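Local coordinates for tight junction protein ZO-3 (Homo sapiens, PDB 3KFV) that acts as a scaffold linking tight-junction membrane proteins such as claudins and occludin to the actin cytoskeleton, represented here by its SH3 and guanylate kinase-like region, at residues K161-M166 / F170-T175; V148-P153 / I157-L162; D189-I194 / V216-I221; A268-N273 / Y280-A285; V205-I210 / K260-L265. One frame throughout, in Å; residues are numbered along the deposited sequence.

Interaction 1: K161-M166 / F170-T175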
# COMPACT_ATOMS: atom_id res chain seq x y z
N LYS A 161 6.86 -8.88 -18.44
CA LYS A 161 7.52 -10.16 -18.23
C LYS A 161 6.68 -11.11 -17.36
O LYS A 161 6.67 -12.32 -17.59
CB LYS A 161 8.90 -9.97 -17.61
CG LYS A 161 9.96 -9.47 -18.58
CD LYS A 161 11.35 -9.94 -18.16
CE LYS A 161 12.39 -9.62 -19.23
NZ LYS A 161 12.00 -10.17 -20.55
N LEU A 162 5.98 -10.55 -16.38
CA LEU A 162 5.15 -11.35 -15.48
C LEU A 162 3.98 -12.01 -16.19
O LEU A 162 3.74 -13.21 -16.04
CB LEU A 162 4.64 -10.50 -14.32
CG LEU A 162 5.65 -10.20 -13.23
CD1 LEU A 162 5.07 -9.22 -12.22
CD2 LEU A 162 6.10 -11.49 -12.56
N THR A 163 3.23 -11.21 -16.95
CA THR A 163 2.06 -11.73 -17.65
C THR A 163 2.47 -12.62 -18.82
O THR A 163 1.74 -13.54 -19.19
CB THR A 163 1.15 -10.59 -18.14
OG1 THR A 163 1.94 -9.57 -18.76
CG2 THR A 163 0.39 -9.99 -16.98
N ALA A 164 3.62 -12.33 -19.41
CA ALA A 164 4.10 -13.09 -20.56
C ALA A 164 4.55 -14.47 -20.11
O ALA A 164 4.40 -15.45 -20.83
CB ALA A 164 5.25 -12.35 -21.22
N GLU A 165 5.09 -14.53 -18.90
CA GLU A 165 5.64 -15.77 -18.37
C GLU A 165 4.55 -16.58 -17.68
O GLU A 165 4.61 -17.82 -17.64
CB GLU A 165 6.78 -15.46 -17.40
CG GLU A 165 7.46 -16.67 -16.80
CD GLU A 165 8.61 -16.29 -15.88
OE1 GLU A 165 9.02 -15.11 -15.90
OE2 GLU A 165 9.11 -17.16 -15.15
N MSE A 166 3.55 -15.89 -17.15
CA MSE A 166 2.53 -16.52 -16.31
C MSE A 166 1.16 -15.87 -16.47
O MSE A 166 0.63 -15.27 -15.54
CB MSE A 166 2.95 -16.46 -14.85
CG MSE A 166 4.25 -17.20 -14.55
SE MSE A 166 5.02 -16.76 -12.79
CE MSE A 166 5.55 -14.91 -13.13
N PHE A 170 -1.33 -13.58 -13.54
CA PHE A 170 -1.12 -12.14 -13.63
C PHE A 170 -1.90 -11.55 -14.80
O PHE A 170 -1.97 -12.14 -15.87
CB PHE A 170 0.37 -11.82 -13.83
CG PHE A 170 1.22 -12.17 -12.65
CD1 PHE A 170 1.30 -11.32 -11.55
CD2 PHE A 170 1.97 -13.34 -12.63
CE1 PHE A 170 2.10 -11.64 -10.47
CE2 PHE A 170 2.77 -13.66 -11.55
CZ PHE A 170 2.83 -12.81 -10.47
N GLU A 171 -2.47 -10.38 -14.57
CA GLU A 171 -3.05 -9.59 -15.64
C GLU A 171 -2.78 -8.14 -15.32
O GLU A 171 -2.91 -7.72 -14.18
CB GLU A 171 -4.55 -9.83 -15.78
CG GLU A 171 -5.17 -9.05 -16.93
CD GLU A 171 -6.64 -9.35 -17.14
OE1 GLU A 171 -7.37 -8.43 -17.60
OE2 GLU A 171 -7.08 -10.49 -16.85
N ILE A 172 -2.40 -7.36 -16.33
CA ILE A 172 -2.22 -5.93 -16.13
C ILE A 172 -3.58 -5.24 -16.00
O ILE A 172 -4.45 -5.42 -16.85
CB ILE A 172 -1.43 -5.29 -17.28
CG1 ILE A 172 0.03 -5.75 -17.23
CG2 ILE A 172 -1.51 -3.78 -17.21
CD1 ILE A 172 0.85 -5.24 -18.38
N ALA A 173 -3.75 -4.47 -14.93
CA ALA A 173 -4.96 -3.68 -14.75
C ALA A 173 -4.97 -2.54 -15.76
O ALA A 173 -4.04 -1.73 -15.80
CB ALA A 173 -5.03 -3.15 -13.33
N GLU A 174 -6.02 -2.46 -16.57
CA GLU A 174 -6.10 -1.44 -17.62
C GLU A 174 -6.52 -0.05 -17.12
O GLU A 174 -7.61 0.10 -16.57
CB GLU A 174 -7.05 -1.90 -18.74
N THR A 175 -5.65 0.94 -17.31
CA THR A 175 -5.93 2.32 -16.89
C THR A 175 -5.96 3.31 -18.06
O THR A 175 -5.23 3.15 -19.05
CB THR A 175 -4.91 2.83 -15.83
OG1 THR A 175 -3.69 3.23 -16.47
CG2 THR A 175 -4.61 1.74 -14.81
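Leu162 lies over one face of the Phe170 ring: its CB stands 4.3 Å from the ring centroid and 16° off the normal, a CH-pi contact. Its CD2 adds a second touch, 4.1 Å from Phe170 CZ. The ring is brought under the helix because CG sits anti to the carbonyl carbon (chi1 -66°). Selenomethionine Met166 runs alongside in the same sense; its SE lies at the ring edge, 5.3 Å from the centroid, in a Met-aromatic contact, and its CE comes within 3.4 Å of Phe170 CE2. Thr163 belongs to the same close-packed part, its methyl CG2 pressed to the strand 3.4 Å from Phe170 O while its hydroxyl turns back to Met159 O within the helix. All this lies at the end of helix 155-165, where the chain turns back into strand 170-172, the outer strand of the parallel sheet in the guanylate kinase-like domain. A weak backbone bond, Phe170 N to Met166 O at 3.3 Å with an N-H...O angle of 123°, spans the turn.

Toward solvent the contact thins to the exposed Ile172, whose CG1 stays 4.3 Å from Thr163 CG2. Leu202 of the neighbouring strand 200-203 touches Leu162, Thr163 and Phe170, extending the apolar layer inward. A serine in place of Phe170 is likely to open a gap beneath Leu162 CB and leave the Met166 methyl without its aromatic neighbour. With the one bond across the segments weak, the helix end is held to the strand chiefly by apolar and aromatic packing.

Interaction 2: V148-P153 / I157-L162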
# COMPACT_ATOMS: atom_id res chain seq x y z
N VAL A 148 -0.74 -6.18 -7.06
CA VAL A 148 0.68 -5.93 -6.93
C VAL A 148 1.04 -4.61 -7.60
O VAL A 148 0.80 -4.44 -8.80
CB VAL A 148 1.54 -7.08 -7.54
CG1 VAL A 148 3.02 -6.76 -7.41
CG2 VAL A 148 1.22 -8.41 -6.87
N VAL A 149 1.59 -3.69 -6.84
CA VAL A 149 1.98 -2.39 -7.38
C VAL A 149 3.49 -2.34 -7.62
O VAL A 149 4.28 -2.50 -6.69
CB VAL A 149 1.56 -1.24 -6.44
CG1 VAL A 149 2.14 0.07 -6.91
CG2 VAL A 149 0.05 -1.15 -6.35
N ILE A 150 3.89 -2.13 -8.87
CA ILE A 150 5.31 -2.03 -9.18
C ILE A 150 5.67 -0.57 -9.38
O ILE A 150 5.18 0.08 -10.30
CB ILE A 150 5.68 -2.82 -10.45
CG1 ILE A 150 5.09 -4.24 -10.42
CG2 ILE A 150 7.20 -2.85 -10.65
CD1 ILE A 150 5.88 -5.22 -9.61
N LEU A 151 6.53 -0.06 -8.50
CA LEU A 151 7.00 1.32 -8.57
C LEU A 151 8.48 1.32 -8.91
O LEU A 151 9.19 0.37 -8.59
CB LEU A 151 6.79 2.02 -7.23
CG LEU A 151 5.37 2.03 -6.69
CD1 LEU A 151 5.33 2.70 -5.33
CD2 LEU A 151 4.44 2.74 -7.67
N GLY A 152 8.93 2.38 -9.56
CA GLY A 152 10.30 2.43 -10.04
C GLY A 152 10.36 2.47 -11.55
O GLY A 152 9.33 2.45 -12.22
N PRO A 153 11.58 2.52 -12.10
CA PRO A 153 11.76 2.77 -13.53
C PRO A 153 11.65 1.52 -14.40
O PRO A 153 12.16 1.54 -15.53
CB PRO A 153 13.19 3.33 -13.61
CG PRO A 153 13.67 3.46 -12.18
CD PRO A 153 12.86 2.48 -11.40
N ILE A 157 8.43 -2.94 -17.82
CA ILE A 157 9.19 -4.15 -18.12
C ILE A 157 8.79 -5.29 -17.19
O ILE A 157 8.53 -6.41 -17.65
CB ILE A 157 10.70 -3.90 -17.97
CG1 ILE A 157 11.18 -2.95 -19.07
CG2 ILE A 157 11.46 -5.22 -18.02
CD1 ILE A 157 12.50 -2.27 -18.75
N ALA A 158 8.73 -5.00 -15.90
CA ALA A 158 8.36 -6.00 -14.90
C ALA A 158 6.97 -6.59 -15.17
O ALA A 158 6.79 -7.80 -15.11
CB ALA A 158 8.42 -5.40 -13.51
N MSE A 159 6.01 -5.73 -15.47
CA MSE A 159 4.63 -6.17 -15.69
C MSE A 159 4.44 -7.00 -16.97
O MSE A 159 3.62 -7.91 -17.00
CB MSE A 159 3.67 -4.97 -15.69
CG MSE A 159 3.52 -4.31 -14.33
SE MSE A 159 2.49 -2.63 -14.42
CE MSE A 159 0.72 -3.37 -14.71
N GLN A 160 5.20 -6.67 -18.01
CA GLN A 160 5.12 -7.41 -19.26
C GLN A 160 5.69 -8.81 -19.08
O GLN A 160 5.09 -9.79 -19.50
CB GLN A 160 5.84 -6.67 -20.39
N LYS A 161 6.86 -8.88 -18.44
CA LYS A 161 7.52 -10.16 -18.23
C LYS A 161 6.68 -11.11 -17.36
O LYS A 161 6.67 -12.32 -17.59
CB LYS A 161 8.90 -9.97 -17.61
CG LYS A 161 9.96 -9.47 -18.58
CD LYS A 161 11.35 -9.94 -18.16
CE LYS A 161 12.39 -9.62 -19.23
NZ LYS A 161 12.00 -10.17 -20.55
N LEU A 162 5.98 -10.55 -16.38
CA LEU A 162 5.15 -11.35 -15.48
C LEU A 162 3.98 -12.01 -16.19
O LEU A 162 3.74 -13.21 -16.04
CB LEU A 162 4.64 -10.50 -14.32
CG LEU A 162 5.65 -10.20 -13.23
CD1 LEU A 162 5.07 -9.22 -12.22
CD2 LEU A 162 6.10 -11.49 -12.56
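Ile150 overlaps helix 155-165 with both its branches: CG2 meets Ala158 CB at 4.0 Å, and CG1 approaches Met159 CG at 4.2 Å. This is the first beta-alpha step of the guanylate kinase-like fold, in which strand 148-151 of the parallel sheet leads through a short loop into the helix that packs over it. The nearest backbones, at Ile150 CA and Ala158 CA, are 7.6 Å apart, close enough for the small Ala158 to sit directly against the branched residue. The loop beginning at Gly152 probably corresponds to the P-loop of true guanylate kinases; Ile157 and Ala158 would then fall near its glycine and lysine positions, consistent with a scaffold rather than an active kinase.

No hydrogen bond joins the segments, so the evidence for their association is this buried apolar contact. Around it, Ile150 also touches Phe225 of strand 221-227 and Leu283 of helix 278-290, while Met159 reaches Leu202. The helix keeps its own backbone bonds, Leu162 N to Ala158 O among them. Ile150 CG2 stands anti to its main-chain nitrogen, which leaves CG1 (chi1 -48°) to lean toward the CG of selenomethionine Met159.

Interaction 3: D189-I194 / V216-I221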
# COMPACT_ATOMS: atom_id res chain seq x y z
N ASP A 189 -13.11 -1.45 -9.54
CA ASP A 189 -13.77 -2.58 -10.17
C ASP A 189 -12.83 -3.31 -11.11
O ASP A 189 -12.91 -4.53 -11.28
CB ASP A 189 -15.02 -2.17 -10.95
CG ASP A 189 -15.94 -3.35 -11.24
OD1 ASP A 189 -16.24 -4.11 -10.29
OD2 ASP A 189 -16.35 -3.53 -12.42
N THR A 190 -11.93 -2.56 -11.74
CA THR A 190 -10.97 -3.17 -12.65
C THR A 190 -10.16 -4.20 -11.89
O THR A 190 -9.99 -5.33 -12.35
CB THR A 190 -10.04 -2.14 -13.28
OG1 THR A 190 -10.79 -1.32 -14.18
CG2 THR A 190 -8.95 -2.83 -14.07
N VAL A 191 -9.67 -3.79 -10.72
CA VAL A 191 -8.85 -4.66 -9.87
C VAL A 191 -9.67 -5.83 -9.35
O VAL A 191 -9.23 -6.98 -9.40
CB VAL A 191 -8.25 -3.88 -8.69
CG1 VAL A 191 -7.32 -4.77 -7.88
CG2 VAL A 191 -7.51 -2.65 -9.19
N ARG A 192 -10.88 -5.54 -8.86
CA ARG A 192 -11.78 -6.58 -8.38
C ARG A 192 -12.04 -7.67 -9.43
O ARG A 192 -12.01 -8.86 -9.12
CB ARG A 192 -13.11 -5.97 -7.95
CG ARG A 192 -13.89 -6.83 -6.96
CD ARG A 192 -15.36 -6.46 -6.94
NE ARG A 192 -15.60 -5.08 -7.36
CZ ARG A 192 -15.66 -4.04 -6.53
NH1 ARG A 192 -15.48 -4.20 -5.23
NH2 ARG A 192 -15.89 -2.83 -7.02
N VAL A 193 -12.32 -7.26 -10.66
CA VAL A 193 -12.61 -8.22 -11.72
C VAL A 193 -11.43 -9.18 -11.93
O VAL A 193 -11.64 -10.38 -12.13
CB VAL A 193 -13.03 -7.52 -13.04
CG1 VAL A 193 -12.67 -8.36 -14.24
CG2 VAL A 193 -14.51 -7.22 -13.02
N ILE A 194 -10.21 -8.65 -11.87
CA ILE A 194 -9.00 -9.45 -12.07
C ILE A 194 -8.73 -10.40 -10.91
O ILE A 194 -8.31 -11.54 -11.11
CB ILE A 194 -7.76 -8.57 -12.28
CG1 ILE A 194 -7.78 -7.95 -13.68
CG2 ILE A 194 -6.49 -9.37 -12.07
CD1 ILE A 194 -6.85 -6.76 -13.83
N VAL A 216 -9.31 0.46 1.49
CA VAL A 216 -10.38 -0.51 1.27
C VAL A 216 -9.88 -1.93 1.51
O VAL A 216 -10.61 -2.89 1.28
CB VAL A 216 -10.98 -0.41 -0.15
CG1 VAL A 216 -11.56 0.98 -0.38
CG2 VAL A 216 -9.94 -0.76 -1.20
N GLN A 217 -8.64 -2.06 1.96
CA GLN A 217 -8.12 -3.34 2.43
C GLN A 217 -7.84 -4.37 1.33
O GLN A 217 -7.93 -5.58 1.55
CB GLN A 217 -9.03 -3.91 3.52
CG GLN A 217 -9.17 -2.98 4.71
CD GLN A 217 -9.85 -3.63 5.89
OE1 GLN A 217 -9.21 -3.94 6.89
NE2 GLN A 217 -11.17 -3.84 5.78
N TYR A 218 -7.50 -3.87 0.15
CA TYR A 218 -6.97 -4.70 -0.92
C TYR A 218 -5.49 -4.90 -0.68
O TYR A 218 -4.88 -5.82 -1.23
CB TYR A 218 -7.21 -4.03 -2.27
CG TYR A 218 -8.55 -4.36 -2.87
CD1 TYR A 218 -8.64 -4.90 -4.15
CD2 TYR A 218 -9.72 -4.17 -2.16
CE1 TYR A 218 -9.86 -5.21 -4.70
CE2 TYR A 218 -10.95 -4.48 -2.71
CZ TYR A 218 -11.02 -5.00 -3.98
OH TYR A 218 -12.24 -5.32 -4.54
N TYR A 219 -4.92 -4.02 0.14
CA TYR A 219 -3.52 -4.09 0.57
C TYR A 219 -2.57 -4.64 -0.48
O TYR A 219 -2.09 -5.77 -0.37
CB TYR A 219 -3.37 -4.89 1.86
CG TYR A 219 -3.99 -4.21 3.05
CD1 TYR A 219 -3.49 -3.00 3.53
CD2 TYR A 219 -5.08 -4.77 3.70
CE1 TYR A 219 -4.06 -2.37 4.61
CE2 TYR A 219 -5.66 -4.15 4.79
CZ TYR A 219 -5.14 -2.95 5.24
OH TYR A 219 -5.72 -2.34 6.33
N PRO A 220 -2.26 -3.82 -1.50
CA PRO A 220 -1.40 -4.28 -2.59
C PRO A 220 -0.06 -4.71 -2.02
O PRO A 220 0.30 -4.30 -0.92
CB PRO A 220 -1.18 -3.02 -3.44
CG PRO A 220 -2.16 -2.01 -2.94
CD PRO A 220 -2.48 -2.36 -1.53
N ILE A 221 0.66 -5.55 -2.75
CA ILE A 221 2.07 -5.73 -2.49
C ILE A 221 2.78 -4.63 -3.27
O ILE A 221 2.63 -4.53 -4.49
CB ILE A 221 2.56 -7.12 -2.94
CG1 ILE A 221 1.83 -8.22 -2.15
CG2 ILE A 221 4.07 -7.24 -2.78
CD1 ILE A 221 2.05 -9.61 -2.69
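Arg192 and Tyr218 cross obliquely, the tyrosine hydroxyl resting against the foot of the arginine chain. Starting at CB, Arg192 lies 3.6 Å from Tyr218 OH; CG is nearer, 3.3 Å from the same oxygen. CG reaches it because it stands anti to the main-chain nitrogen (chi1 -158°). CD recedes to 4.1 Å from Tyr218 OH, and the chain then bends at chi3. NE is tied back to its own helix: it donates to Asp189 OD1 at 3.2 Å with an N-H...O angle of 167°, in the guanidinium plane and onto the anti lone pair, as part of a salt bridge. At the tip, NH1 stays 3.5 Å from Tyr218 OH, and the guanidinium and phenol planes are nearly perpendicular, 84° apart.

Deeper in, Val191 CG1 approaches the ring at a slant, 4.0 Å from Tyr218 CD1, and the buried valine also touches Pro147 and strand 200-203. The contact thus joins helix 188-196 to the turn between helix 207-215, which ends in a Schellman motif at Gln217, and strand 221-227. Asp189 and Arg192 both touch a crystal neighbour, so their pose may be partly set by the lattice. With an alanine at Tyr218, Val191 CG1 would probably lose its aromatic neighbour and the Arg192 methylenes their cover. The chemistry is therefore divided: apolar packing on the valine side, and on the arginine side a hydroxyl set against the methylenes, with NH1 also near and the charge probably balanced in part by Asp189 of the same helix.

Interaction 4: A268-N273 / Y280-A285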
# COMPACT_ATOMS: atom_id res chain seq x y z
N ALA A 268 8.32 -3.64 -0.22
CA ALA A 268 9.63 -4.16 -0.59
C ALA A 268 10.39 -3.21 -1.51
O ALA A 268 9.79 -2.52 -2.33
CB ALA A 268 9.52 -5.52 -1.23
N THR A 269 11.70 -3.19 -1.37
CA THR A 269 12.55 -2.49 -2.33
C THR A 269 13.53 -3.51 -2.89
O THR A 269 13.90 -4.47 -2.22
CB THR A 269 13.34 -1.31 -1.69
OG1 THR A 269 14.51 -1.81 -1.03
CG2 THR A 269 12.47 -0.55 -0.69
N ILE A 270 13.94 -3.32 -4.14
CA ILE A 270 14.87 -4.23 -4.80
C ILE A 270 15.86 -3.43 -5.62
O ILE A 270 15.46 -2.63 -6.46
CB ILE A 270 14.13 -5.22 -5.73
CG1 ILE A 270 13.24 -6.16 -4.91
CG2 ILE A 270 15.12 -6.01 -6.57
CD1 ILE A 270 12.44 -7.14 -5.76
N PRO A 271 17.16 -3.64 -5.37
CA PRO A 271 18.22 -2.91 -6.06
C PRO A 271 18.38 -3.38 -7.50
O PRO A 271 18.58 -4.57 -7.74
CB PRO A 271 19.48 -3.29 -5.27
CG PRO A 271 19.01 -3.97 -4.04
CD PRO A 271 17.70 -4.59 -4.39
N LEU A 272 18.27 -2.45 -8.45
CA LEU A 272 18.64 -2.73 -9.83
C LEU A 272 20.16 -2.61 -9.90
O LEU A 272 20.71 -1.51 -9.82
CB LEU A 272 17.99 -1.73 -10.78
CG LEU A 272 16.47 -1.65 -10.83
CD1 LEU A 272 16.05 -0.52 -11.75
CD2 LEU A 272 15.86 -2.96 -11.29
N ASN A 273 20.83 -3.75 -10.03
CA ASN A 273 22.29 -3.76 -10.00
C ASN A 273 22.89 -4.48 -11.20
O ASN A 273 23.66 -5.43 -11.03
CB ASN A 273 22.79 -4.38 -8.69
N TYR A 280 14.46 -9.46 -11.19
CA TYR A 280 13.23 -10.09 -11.63
C TYR A 280 12.96 -11.36 -10.83
O TYR A 280 11.82 -11.67 -10.50
CB TYR A 280 13.30 -10.40 -13.12
CG TYR A 280 12.02 -10.99 -13.67
CD1 TYR A 280 10.89 -10.19 -13.84
CD2 TYR A 280 11.94 -12.33 -14.01
CE1 TYR A 280 9.72 -10.72 -14.34
CE2 TYR A 280 10.77 -12.87 -14.51
CZ TYR A 280 9.66 -12.06 -14.67
OH TYR A 280 8.49 -12.58 -15.17
N GLN A 281 14.03 -12.10 -10.53
CA GLN A 281 13.94 -13.30 -9.71
C GLN A 281 13.46 -12.96 -8.30
O GLN A 281 12.45 -13.50 -7.82
CB GLN A 281 15.29 -14.02 -9.64
CG GLN A 281 15.76 -14.61 -10.97
CD GLN A 281 14.86 -15.74 -11.46
OE1 GLN A 281 14.18 -15.61 -12.47
NE2 GLN A 281 14.86 -16.85 -10.73
N GLU A 282 14.18 -12.06 -7.63
CA GLU A 282 13.78 -11.57 -6.32
C GLU A 282 12.34 -11.05 -6.35
O GLU A 282 11.57 -11.30 -5.42
CB GLU A 282 14.74 -10.49 -5.82
CG GLU A 282 15.85 -11.05 -4.93
CD GLU A 282 17.12 -10.20 -4.91
OE1 GLU A 282 17.03 -8.96 -4.74
OE2 GLU A 282 18.22 -10.79 -5.05
N LEU A 283 11.97 -10.36 -7.42
CA LEU A 283 10.61 -9.87 -7.54
C LEU A 283 9.63 -11.03 -7.38
O LEU A 283 8.79 -11.00 -6.49
CB LEU A 283 10.39 -9.18 -8.89
CG LEU A 283 8.96 -8.72 -9.21
CD1 LEU A 283 8.36 -7.89 -8.09
CD2 LEU A 283 8.92 -7.95 -10.52
N LYS A 284 9.77 -12.04 -8.23
CA LYS A 284 8.82 -13.16 -8.25
C LYS A 284 8.72 -13.85 -6.90
O LYS A 284 7.63 -14.25 -6.48
CB LYS A 284 9.19 -14.15 -9.35
CG LYS A 284 8.78 -13.72 -10.75
CD LYS A 284 8.95 -14.85 -11.75
CE LYS A 284 10.41 -15.19 -11.96
NZ LYS A 284 10.58 -16.38 -12.83
N ALA A 285 9.85 -13.99 -6.22
CA ALA A 285 9.89 -14.62 -4.91
C ALA A 285 9.16 -13.76 -3.87
O ALA A 285 8.45 -14.26 -3.00
CB ALA A 285 11.32 -14.87 -4.49
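Ile270 and Glu282 carry most of the contact, with Leu283 third, where helix 278-290 packs on strand 268-272, the edge of the parallel sheet in the guanylate kinase-like alpha/beta fold. The strand leads into the helix through a short connection and the chain doubles back: the short axes run at 166° to each other and approach to 9.1 Å, the separation of a helix layered on a sheet.

Ile270 points at the helix and works with both branches. Its CG1 arm is extended (chi2 178°) and drives CD1 onto the helix backbone, 3.7 Å from Leu283 N. The same methyl lies 4.1 Å from Glu282 CB and 4.3 Å from Leu283 CB, so it rests over the start of two successive side chains. The other methyl, CG2, meets the carboxylate end of Glu282, 4.0 Å from OE1; the two side chains cross at a slant. Trp279 and Ile286, on the same helix, and Phe225 from the next strand complete the surroundings of Ile270, while Leu283 continues to Ala158 of helix 155-165.

Polar anchoring lies on another side of the helix. There Lys284 and Tyr280, whose CB atoms point away from the strand, bind Glu165 by a salt bridge and a hydrogen bond. Across the present segments no hydrogen bond is formed. Glu282 instead runs along the exposed margin as an extended chain, and its OE1 ends 4.4 Å from Pro271 CD.

Interaction 5: V205-I210 / K260-L265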
# COMPACT_ATOMS: atom_id res chain seq x y z
N VAL A 205 0.76 2.74 -10.58
CA VAL A 205 -0.06 3.81 -10.04
C VAL A 205 0.69 4.75 -9.11
O VAL A 205 1.86 4.55 -8.80
CB VAL A 205 -1.29 3.24 -9.30
CG1 VAL A 205 -2.32 2.72 -10.30
CG2 VAL A 205 -0.88 2.16 -8.31
N THR A 206 -0.01 5.79 -8.67
CA THR A 206 0.56 6.80 -7.81
C THR A 206 0.48 6.38 -6.35
O THR A 206 -0.26 5.46 -6.00
CB THR A 206 -0.22 8.12 -7.95
OG1 THR A 206 -1.59 7.90 -7.59
CG2 THR A 206 -0.15 8.63 -9.39
N PRO A 207 1.26 7.06 -5.48
CA PRO A 207 1.14 6.87 -4.04
C PRO A 207 -0.30 7.05 -3.56
O PRO A 207 -0.75 6.31 -2.68
CB PRO A 207 2.02 7.99 -3.49
CG PRO A 207 3.09 8.13 -4.51
CD PRO A 207 2.42 7.89 -5.84
N SER A 208 -1.01 8.02 -4.14
CA SER A 208 -2.41 8.27 -3.78
C SER A 208 -3.26 7.04 -4.03
O SER A 208 -4.01 6.61 -3.16
CB SER A 208 -2.96 9.47 -4.54
OG SER A 208 -2.11 10.59 -4.40
N ALA A 209 -3.16 6.48 -5.24
CA ALA A 209 -3.85 5.24 -5.56
C ALA A 209 -3.57 4.15 -4.52
O ALA A 209 -4.48 3.42 -4.11
CB ALA A 209 -3.44 4.76 -6.94
N ILE A 210 -2.31 4.04 -4.11
CA ILE A 210 -1.91 3.03 -3.15
C ILE A 210 -2.60 3.20 -1.80
O ILE A 210 -3.01 2.22 -1.19
CB ILE A 210 -0.39 3.01 -2.96
CG1 ILE A 210 0.30 2.74 -4.29
CG2 ILE A 210 0.01 1.96 -1.94
CD1 ILE A 210 1.80 2.79 -4.22
N LYS A 260 12.15 9.51 -1.86
CA LYS A 260 12.22 10.61 -0.91
C LYS A 260 10.96 10.66 -0.05
O LYS A 260 11.03 10.59 1.18
CB LYS A 260 12.40 11.93 -1.66
CG LYS A 260 12.69 13.14 -0.77
N HIS A 261 9.81 10.74 -0.71
CA HIS A 261 8.56 11.07 -0.03
C HIS A 261 7.56 9.91 0.14
O HIS A 261 6.56 10.06 0.84
CB HIS A 261 7.87 12.24 -0.76
CG HIS A 261 8.80 13.37 -1.09
ND1 HIS A 261 9.00 13.82 -2.38
CD2 HIS A 261 9.60 14.12 -0.30
CE1 HIS A 261 9.87 14.81 -2.37
NE2 HIS A 261 10.26 15.02 -1.12
N SER A 262 7.82 8.77 -0.48
CA SER A 262 6.83 7.69 -0.48
C SER A 262 7.30 6.38 0.14
O SER A 262 6.53 5.43 0.24
CB SER A 262 6.29 7.46 -1.90
OG SER A 262 5.54 8.58 -2.35
N SER A 263 8.56 6.34 0.56
CA SER A 263 9.12 5.17 1.26
C SER A 263 8.11 4.42 2.10
O SER A 263 8.06 3.19 2.07
CB SER A 263 10.27 5.60 2.18
OG SER A 263 11.45 5.86 1.45
N HIS A 264 7.32 5.16 2.88
CA HIS A 264 6.46 4.56 3.89
C HIS A 264 5.44 3.58 3.30
O HIS A 264 4.91 2.72 4.00
CB HIS A 264 5.76 5.64 4.73
CG HIS A 264 4.71 6.40 3.99
ND1 HIS A 264 4.99 7.49 3.20
CD2 HIS A 264 3.36 6.23 3.93
CE1 HIS A 264 3.87 7.96 2.68
NE2 HIS A 264 2.86 7.22 3.11
N LEU A 265 5.18 3.70 2.00
CA LEU A 265 4.19 2.88 1.33
C LEU A 265 4.77 1.60 0.70
O LEU A 265 4.02 0.79 0.17
CB LEU A 265 3.47 3.69 0.25
CG LEU A 265 2.59 4.87 0.69
CD1 LEU A 265 2.15 5.67 -0.53
CD2 LEU A 265 1.40 4.37 1.48
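Pro207 and Ile210, one turn apart at the start of helix 207-215, are the residues of 205-210 that meet 260-265. Leading up to them, Val205 packs on Val149 of the central sheet, and Thr206 takes the N-cap: its OG1 accepts from Ala209 N at 3.2 Å with a nearly straight N-H...O angle of 173°. The cap closes the first turn of the helix.

Pro207 occupies the first helical position, where no backbone N-H has to be satisfied by the helix, and turns its ring to the other segment. CG touches Ser262 OG at 3.3 Å, and CB lies 3.8 Å from Leu265 CD1. That leucine methyl also sits 3.7 Å from Pro207 O, placing it against the proline backbone as well as its ring. Ser208 points away, and Ala209 supplies the N-H for the cap. Ile210 then closes the walk, its CG2 4.4 Å from Leu265 CD2, a looser touch than the one at the proline; its CD1 meets Val149 and Leu151.

Opposite, the 262-265 turn is closed by a backbone bond from Leu265 N to Ser262 O at 2.8 Å. Ser262 and Leu265, at the two ends of that bond, are the residues that receive the proline. Leu265 reaches on to Glu211 and Asn214 of helix 207-215. With no hydrogen bond across the segments, the start of helix 207-215 and the 260-265 segment are joined by van der Waals packing, while the polar bonds shape each turn internally.

In the fold
Interactions 1 and 2 share Leu162 and helix 155-165, their centres about 9 Å apart, and touch where Ile172 CG2 meets Met159 CE at 3.4 Å. Interaction 4 joins them through helix 278-290: its centre is about 10 Å from that of interaction 2, and Ile150 CD1 lies 3.9 Å from Leu283 CD1. Interaction 5 lies across the sheet, its Ile210 against Val149 and Leu151 while Ile150 faces interaction 2. Interaction 3 connects to interaction 2 through Val149 N and Ile221 O, 2.7 Å apart, a probable hydrogen bond. All five thus surround the parallel sheet of the guanylate kinase-like domain, in a structure determined in the apo form.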